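Local atomic coordinates of phospholethanolamine N-methyltransferase 2 (Haemonchus contortus, PDB entry 4KRI), a protein that probably catalyses S-adenosylmethionine-dependent N-methylation of phosphomonomethylethanolamine on the way to phosphocholine, in the nematode pathway of phosphocholine biosynthesis. Residues Gly205-Asn210 and Ala240-Gly245; Leu211-Arg216 and Lys321-Met326; Asp297-Ile302 and Lys307-Ile312. One frame throughout, in Å; residues are numbered along the deposited sequence.

Contact 1 of 3, residues Gly205-Asn210 and Ala240-Gly245; sequences GGWNQN and AASEFG
The indole of Trp207 and the carboxylate of Glu243 meet at the surface of the Rossmann-like methyltransferase fold, where the early part of helix 206-215 lies beside the end of helix 235-244. Trp207 swings its ring across the gap by setting CG anti to its backbone N (chi1 167°), and the benzo edge leads. Its CZ2 lies 3.4 Å from Glu243 OE2, an oxygen that sits at the ring edge and in the ring plane. The approach is probably mildly favourable, since the hydrogens on an indole rim carry a slight positive charge and a carboxylate oxygen is negative. The carboxylate plane stands 87° from the ring. In Glu243 the bend at chi2 (-72°) turns the carboxylate to the ring edge, and CG also packs 4.0 Å from Trp207 CZ2. Such a long, flexible acid suits an exposed helix end, where a charged group costs little. Ser242 adds a looser touch, and its hydroxyl is hydrogen-bonded within its own helix to the carbonyl of Arg238. Gly245, the first residue after that helix, has positive phi, which glycine adopts easily. Next to CZ2 on the same edge of the indole, Trp207 CH2 stands 4.1 Å from Ser242 OG.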
# COMPACT_ATOMS: atom_id res chain seq x y z
N GLY A 205 8.14 7.16 -18.21
CA GLY A 205 7.69 6.69 -19.51
C GLY A 205 6.20 6.41 -19.63
O GLY A 205 5.72 6.13 -20.72
N GLY A 206 5.48 6.47 -18.51
CA GLY A 206 4.04 6.30 -18.52
C GLY A 206 3.56 5.01 -19.15
O GLY A 206 4.21 3.97 -19.03
N TRP A 207 2.41 5.08 -19.83
CA TRP A 207 1.71 3.87 -20.30
C TRP A 207 2.56 3.05 -21.27
O TRP A 207 2.70 1.84 -21.11
CB TRP A 207 0.39 4.27 -20.98
CG TRP A 207 -0.27 3.15 -21.78
CD1 TRP A 207 0.08 2.69 -23.03
CD2 TRP A 207 -1.41 2.38 -21.39
NE1 TRP A 207 -0.76 1.68 -23.42
CE2 TRP A 207 -1.69 1.47 -22.44
CE3 TRP A 207 -2.22 2.36 -20.26
CZ2 TRP A 207 -2.74 0.55 -22.37
CZ3 TRP A 207 -3.26 1.46 -20.20
CH2 TRP A 207 -3.51 0.56 -21.25
N ASN A 208 3.14 3.70 -22.27
CA ASN A 208 3.91 2.97 -23.27
C ASN A 208 5.11 2.26 -22.66
O ASN A 208 5.46 1.15 -23.06
CB ASN A 208 4.38 3.89 -24.39
CG ASN A 208 3.26 4.34 -25.28
OD1 ASN A 208 2.24 3.65 -25.41
ND2 ASN A 208 3.43 5.49 -25.94
N GLN A 209 5.77 2.90 -21.69
CA GLN A 209 6.96 2.29 -21.12
C GLN A 209 6.57 1.14 -20.22
O GLN A 209 7.22 0.09 -20.23
CB GLN A 209 7.80 3.30 -20.34
CG GLN A 209 9.09 2.70 -19.78
CD GLN A 209 10.07 2.26 -20.87
OE1 GLN A 209 10.31 2.99 -21.83
NE2 GLN A 209 10.64 1.07 -20.72
N ASN A 210 5.52 1.32 -19.43
CA ASN A 210 5.09 0.23 -18.57
C ASN A 210 4.67 -1.00 -19.37
O ASN A 210 4.89 -2.13 -18.94
CB ASN A 210 3.98 0.67 -17.62
CG ASN A 210 3.86 -0.26 -16.44
OD1 ASN A 210 4.75 -0.32 -15.59
ND2 ASN A 210 2.78 -1.04 -16.40
N ALA A 240 -2.05 -3.91 -16.46
CA ALA A 240 -1.83 -5.36 -16.44
C ALA A 240 -3.16 -6.10 -16.58
O ALA A 240 -3.26 -7.10 -17.31
CB ALA A 240 -1.10 -5.77 -15.15
N ALA A 241 -4.19 -5.60 -15.90
CA ALA A 241 -5.49 -6.23 -15.98
C ALA A 241 -6.11 -6.00 -17.36
O ALA A 241 -6.64 -6.93 -17.98
CB ALA A 241 -6.42 -5.71 -14.88
N SER A 242 -6.07 -4.76 -17.85
CA SER A 242 -6.81 -4.47 -19.08
C SER A 242 -6.14 -5.04 -20.33
O SER A 242 -6.82 -5.44 -21.28
CB SER A 242 -7.06 -2.97 -19.25
OG SER A 242 -5.84 -2.29 -19.38
N GLU A 243 -4.81 -5.11 -20.32
CA GLU A 243 -4.06 -5.56 -21.49
C GLU A 243 -3.84 -7.06 -21.53
O GLU A 243 -3.82 -7.67 -22.60
CB GLU A 243 -2.69 -4.87 -21.53
CG GLU A 243 -2.75 -3.41 -21.92
CD GLU A 243 -3.08 -3.21 -23.39
OE1 GLU A 243 -2.49 -3.92 -24.24
OE2 GLU A 243 -3.92 -2.34 -23.70
N PHE A 244 -3.63 -7.66 -20.36
CA PHE A 244 -3.32 -9.09 -20.30
C PHE A 244 -4.38 -9.92 -19.59
O PHE A 244 -4.30 -11.15 -19.59
CB PHE A 244 -1.96 -9.30 -19.64
CG PHE A 244 -0.83 -8.64 -20.37
CD1 PHE A 244 -0.18 -9.30 -21.40
CD2 PHE A 244 -0.41 -7.35 -20.04
CE1 PHE A 244 0.86 -8.69 -22.09
CE2 PHE A 244 0.62 -6.74 -20.71
CZ PHE A 244 1.26 -7.41 -21.74
N GLY A 245 -5.37 -9.28 -18.98
CA GLY A 245 -6.42 -10.03 -18.31
C GLY A 245 -5.94 -10.68 -17.02
O GLY A 245 -6.53 -11.66 -16.55

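Contact 2 of 3, residues Leu211-Arg216 and Lys321-Met326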
# COMPACT_ATOMS: atom_id res chain seq x y z
N LEU A 211 4.09 -0.79 -20.55
CA LEU A 211 3.69 -1.92 -21.37
C LEU A 211 4.92 -2.68 -21.86
O LEU A 211 4.93 -3.92 -21.89
CB LEU A 211 2.85 -1.47 -22.56
CG LEU A 211 2.32 -2.59 -23.46
CD1 LEU A 211 1.34 -3.46 -22.69
CD2 LEU A 211 1.67 -2.02 -24.70
N ALA A 212 5.96 -1.95 -22.23
CA ALA A 212 7.20 -2.56 -22.69
C ALA A 212 7.83 -3.39 -21.57
O ALA A 212 8.33 -4.48 -21.81
CB ALA A 212 8.16 -1.49 -23.19
N ILE A 213 7.77 -2.88 -20.34
CA ILE A 213 8.30 -3.60 -19.19
C ILE A 213 7.48 -4.87 -18.89
O ILE A 213 8.05 -5.93 -18.65
CB ILE A 213 8.36 -2.69 -17.94
CG1 ILE A 213 9.29 -1.53 -18.24
CG2 ILE A 213 8.83 -3.45 -16.71
CD1 ILE A 213 9.55 -0.65 -17.08
N LEU A 214 6.16 -4.76 -18.93
CA LEU A 214 5.30 -5.93 -18.67
C LEU A 214 5.58 -7.07 -19.64
O LEU A 214 5.50 -8.24 -19.27
CB LEU A 214 3.83 -5.55 -18.76
CG LEU A 214 3.31 -4.78 -17.56
CD1 LEU A 214 1.84 -4.37 -17.78
CD2 LEU A 214 3.45 -5.62 -16.29
N LYS A 215 5.90 -6.73 -20.88
CA LYS A 215 6.18 -7.75 -21.87
C LYS A 215 7.44 -8.56 -21.56
O LYS A 215 7.60 -9.67 -22.04
CB LYS A 215 6.28 -7.12 -23.27
CG LYS A 215 4.90 -6.80 -23.86
CD LYS A 215 5.01 -6.05 -25.19
CE LYS A 215 3.63 -5.64 -25.70
NZ LYS A 215 3.71 -4.84 -26.96
N ARG A 216 8.32 -8.00 -20.74
CA ARG A 216 9.55 -8.71 -20.40
C ARG A 216 9.34 -9.83 -19.37
O ARG A 216 10.28 -10.55 -19.04
CB ARG A 216 10.62 -7.71 -19.96
CG ARG A 216 10.90 -6.71 -21.06
CD ARG A 216 12.07 -5.84 -20.77
NE ARG A 216 13.28 -6.62 -20.55
CZ ARG A 216 14.49 -6.07 -20.42
NH1 ARG A 216 14.62 -4.76 -20.52
NH2 ARG A 216 15.55 -6.83 -20.22
N LYS A 321 7.31 -15.82 -11.30
CA LYS A 321 8.34 -14.88 -11.75
C LYS A 321 8.21 -13.52 -11.08
O LYS A 321 7.11 -13.00 -10.91
CB LYS A 321 8.28 -14.71 -13.27
CG LYS A 321 9.32 -13.73 -13.80
CD LYS A 321 9.42 -13.77 -15.33
CE LYS A 321 10.41 -14.81 -15.80
NZ LYS A 321 10.48 -14.92 -17.29
N VAL A 322 9.36 -12.96 -10.69
CA VAL A 322 9.42 -11.61 -10.14
C VAL A 322 10.10 -10.71 -11.17
O VAL A 322 11.02 -11.14 -11.85
CB VAL A 322 10.17 -11.58 -8.79
CG1 VAL A 322 11.56 -12.20 -8.91
CG2 VAL A 322 10.26 -10.15 -8.24
N LEU A 323 9.59 -9.49 -11.33
CA LEU A 323 10.19 -8.50 -12.21
C LEU A 323 10.11 -7.16 -11.52
O LEU A 323 9.05 -6.74 -11.08
CB LEU A 323 9.48 -8.48 -13.56
CG LEU A 323 10.16 -7.71 -14.69
CD1 LEU A 323 9.77 -8.28 -16.05
CD2 LEU A 323 9.81 -6.24 -14.62
N ILE A 324 11.26 -6.49 -11.40
CA ILE A 324 11.34 -5.21 -10.70
C ILE A 324 12.16 -4.23 -11.53
O ILE A 324 13.18 -4.60 -12.12
CB ILE A 324 12.04 -5.40 -9.32
CG1 ILE A 324 11.29 -6.42 -8.46
CG2 ILE A 324 12.18 -4.07 -8.57
CD1 ILE A 324 12.03 -6.81 -7.17
N THR A 325 11.71 -2.98 -11.61
CA THR A 325 12.57 -1.89 -12.06
C THR A 325 12.76 -0.95 -10.89
O THR A 325 11.88 -0.82 -10.06
CB THR A 325 12.03 -1.13 -13.30
OG1 THR A 325 10.90 -0.33 -12.91
CG2 THR A 325 11.63 -2.10 -14.41
N MET A 326 13.92 -0.29 -10.80
CA MET A 326 14.18 0.55 -9.64
C MET A 326 15.22 1.61 -9.97
O MET A 326 16.04 1.40 -10.87
CB MET A 326 14.68 -0.31 -8.48
CG MET A 326 16.03 -0.95 -8.77
SD MET A 326 16.54 -2.36 -7.74
CE MET A 326 16.53 -3.66 -8.98
O HOH W 1 11.37 -12.73 -18.04
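Ile213 and Leu323 pack helix 206-215 against strand 320-329, a helix-on-sheet layer of the Rossmann-like methyltransferase fold. From CB, which faces the strand, Ile213 divides into two arms. The short one, CG2, lies 3.6 Å from Leu323 CD2 and 3.9 Å from Thr325 CG2, so it settles between two strand residues. The long one leaves through CG1, anti to the carbonyl carbon (chi1 -61°), and continues extended to CD1, which meets Thr325 CG2 tip to tip at 3.7 Å. A beta-branched isoleucine suits this place because its two arms can serve two neighbours at once. Leu323 is forked as well: while CD2 takes Ile213, Leu323 CD1 packs 3.7 Å from Arg216 C. Thr325 turns its methyl to the helix, and its hydroxyl is hydrogen-bonded to Asp297, so one small residue serves an apolar and a polar neighbour. The guanidinium of Arg216 forms salt bridges with Glu368 and Glu370. At the end of the contact, a water links the backbone of Arg216 to the side chain of Lys321, donating to Arg216 O at 2.6 Å and accepting from Lys321 NZ at 2.5 Å.

Contact 3 of 3, residues Asp297-Ile302 and Lys307-Ile312; sequences DCIQHI and KLFSRI. With SAH (S-adenosyl-L-homocysteine), chain D.
This is a buried apolar contact within the methyltransferase domain, between the loop that follows strand 290-296 and the helix 305-315 that comes next in the chain. Leu308 is central: its CD2 methyl lies 3.6 Å from Ile299 CG2 and 4.0 Å from Ile302 CD1. Leucine suits the place because a single methyl, CD2, at the end of its side chain reaches both isoleucines. Ile299 puts CG1 between its backbone N and carbonyl carbon (chi1 75°), which sends CD1 to the edge of the Phe309 ring, 4.1 Å from CE1, while CG2 remains for Leu308.

The other side of the loop lines the S-adenosylhomocysteine pocket. Ile302 CD1 touches Leu308 and also lies 3.6 Å from the adenine N6, so one methyl joins the packing to the ligand. His301 CB packs 3.5 Å from adenine C8, and Cys298 SG is 3.4 Å from the ribose O4'. Gln300 folds back to donate from NE2 to Asp297 O at 2.8 Å; the bond is nearly straight at the hydrogen (170°), although the donor stands well above the carbonyl plane. Asp297 and Gln300 also belong to the phosphomonomethylethanolamine pocket. Around this joint, Ile299 and Phe309 rest on Ile324 of strand 320-329, and Phe309 is flanked further by Ile355 and Ala359 of helix 352-362.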
# COMPACT_ATOMS: atom_id res chain seq x y z
N ASP A 297 9.58 0.79 -9.99
CA ASP A 297 10.20 2.01 -9.48
C ASP A 297 9.74 2.35 -8.06
O ASP A 297 9.47 3.51 -7.73
CB ASP A 297 9.99 3.15 -10.49
CG ASP A 297 10.57 2.80 -11.85
OD1 ASP A 297 11.62 2.12 -11.88
OD2 ASP A 297 9.97 3.17 -12.88
N CYS A 298 9.69 1.31 -7.24
CA CYS A 298 9.29 1.41 -5.84
C CYS A 298 10.45 1.12 -4.89
O CYS A 298 10.62 1.81 -3.88
CB CYS A 298 8.15 0.42 -5.57
SG CYS A 298 7.91 -0.08 -3.83
N ILE A 299 11.24 0.10 -5.19
CA ILE A 299 12.06 -0.46 -4.12
C ILE A 299 13.28 0.36 -3.72
O ILE A 299 13.92 0.04 -2.73
CB ILE A 299 12.42 -1.97 -4.30
CG1 ILE A 299 13.50 -2.16 -5.36
CG2 ILE A 299 11.16 -2.78 -4.62
CD1 ILE A 299 14.17 -3.55 -5.27
N GLN A 300 13.58 1.44 -4.45
CA GLN A 300 14.59 2.38 -3.96
C GLN A 300 14.14 3.03 -2.64
O GLN A 300 14.96 3.61 -1.92
CB GLN A 300 14.94 3.44 -5.01
CG GLN A 300 13.85 4.46 -5.29
CD GLN A 300 12.81 3.96 -6.27
OE1 GLN A 300 13.09 3.07 -7.09
NE2 GLN A 300 11.61 4.52 -6.21
N HIS A 301 12.85 2.92 -2.32
CA HIS A 301 12.31 3.40 -1.04
C HIS A 301 12.59 2.44 0.12
O HIS A 301 12.48 2.82 1.29
CB HIS A 301 10.79 3.60 -1.13
CG HIS A 301 10.37 4.77 -1.96
ND1 HIS A 301 10.60 6.07 -1.58
CD2 HIS A 301 9.68 4.84 -3.13
CE1 HIS A 301 10.09 6.90 -2.48
NE2 HIS A 301 9.53 6.17 -3.43
N ILE A 302 12.95 1.20 -0.20
CA ILE A 302 12.98 0.12 0.79
C ILE A 302 14.39 -0.27 1.19
O ILE A 302 15.18 -0.70 0.35
CB ILE A 302 12.22 -1.11 0.26
CG1 ILE A 302 10.75 -0.75 0.06
CG2 ILE A 302 12.34 -2.28 1.23
CD1 ILE A 302 9.93 -1.85 -0.61
N LYS A 307 14.97 -8.76 3.22
CA LYS A 307 13.67 -9.12 3.77
C LYS A 307 12.62 -9.08 2.67
O LYS A 307 11.80 -9.98 2.57
CB LYS A 307 13.27 -8.19 4.93
CG LYS A 307 11.88 -8.49 5.48
CD LYS A 307 11.44 -7.48 6.53
CE LYS A 307 12.06 -7.77 7.89
NZ LYS A 307 11.31 -7.08 8.99
N LEU A 308 12.65 -8.03 1.85
CA LEU A 308 11.69 -7.88 0.77
C LEU A 308 11.77 -9.05 -0.19
O LEU A 308 10.74 -9.62 -0.57
CB LEU A 308 11.93 -6.59 -0.00
CG LEU A 308 10.96 -6.38 -1.17
CD1 LEU A 308 9.55 -6.11 -0.68
CD2 LEU A 308 11.46 -5.23 -2.02
N PHE A 309 12.98 -9.40 -0.59
CA PHE A 309 13.15 -10.51 -1.53
C PHE A 309 12.70 -11.84 -0.96
O PHE A 309 12.13 -12.66 -1.69
CB PHE A 309 14.60 -10.59 -2.06
CG PHE A 309 14.89 -9.64 -3.21
CD1 PHE A 309 14.21 -8.44 -3.35
CD2 PHE A 309 15.85 -9.97 -4.17
CE1 PHE A 309 14.49 -7.57 -4.40
CE2 PHE A 309 16.13 -9.10 -5.22
CZ PHE A 309 15.44 -7.91 -5.35
N SER A 310 12.93 -12.08 0.33
CA SER A 310 12.46 -13.33 0.95
C SER A 310 10.93 -13.37 1.01
O SER A 310 10.32 -14.43 0.83
CB SER A 310 13.04 -13.51 2.35
OG SER A 310 12.41 -12.63 3.27
N ARG A 311 10.31 -12.21 1.26
CA ARG A 311 8.85 -12.13 1.27
C ARG A 311 8.25 -12.35 -0.13
O ARG A 311 7.22 -13.02 -0.27
CB ARG A 311 8.40 -10.77 1.80
CG ARG A 311 8.74 -10.51 3.25
CD ARG A 311 7.54 -9.87 3.92
NE ARG A 311 7.73 -9.60 5.35
CZ ARG A 311 7.97 -10.54 6.26
NH1 ARG A 311 8.07 -11.82 5.89
NH2 ARG A 311 8.12 -10.21 7.53
N ILE A 312 8.90 -11.80 -1.14
CA ILE A 312 8.49 -12.03 -2.52
C ILE A 312 8.63 -13.51 -2.89
O ILE A 312 7.72 -14.10 -3.47
CB ILE A 312 9.33 -11.17 -3.49
CG1 ILE A 312 8.94 -9.70 -3.37
CG2 ILE A 312 9.21 -11.67 -4.93
CD1 ILE A 312 9.85 -8.76 -4.13
N SAH D . 4.33 1.45 -9.50
CA SAH D . 3.63 2.75 -9.67
CB SAH D . 4.02 3.73 -8.49
CG SAH D . 5.46 4.23 -8.45
SD SAH D . 5.78 5.31 -7.01
C SAH D . 3.83 3.31 -11.02
O SAH D . 4.44 2.66 -11.87
OXT SAH D . 3.19 4.29 -11.35
C5' SAH D . 6.42 4.28 -5.68
C4' SAH D . 5.45 3.79 -4.76
O4' SAH D . 6.08 2.81 -3.90
C3' SAH D . 4.99 4.87 -3.86
O3' SAH D . 3.60 5.02 -4.01
C2' SAH D . 5.31 4.42 -2.50
O2' SAH D . 4.32 4.77 -1.56
C1' SAH D . 5.43 2.94 -2.67
N9 SAH D . 6.18 2.27 -1.55
C8 SAH D . 7.42 2.59 -1.10
N7 SAH D . 7.75 1.71 -0.14
C5 SAH D . 6.74 0.83 0.00
C6 SAH D . 6.54 -0.27 0.84
N6 SAH D . 7.49 -0.65 1.77
N1 SAH D . 5.38 -0.95 0.73
C2 SAH D . 4.44 -0.60 -0.15
N3 SAH D . 4.60 0.45 -0.98
C4 SAH D . 5.73 1.19 -0.91

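Overall arrangement
Contact 1 is a surface contact of exposed residues, whereas contacts 2 and 3 are buried. Contacts 1 and 2 share helix 206-215, which meets helix 235-244 near its start and strand 320-329 near its end; they join where Phe244 packs on Leu211 and Leu214. Contact 3 lies within the chain loop closed by contact 2 and touches it through Met326 on Ile299 and at Asp297. The chemistry follows location: a carboxylate at an aromatic edge outside, aliphatic packing with a water at one end in contact 2, and methyl packing that backs a ligand pocket in contact 3.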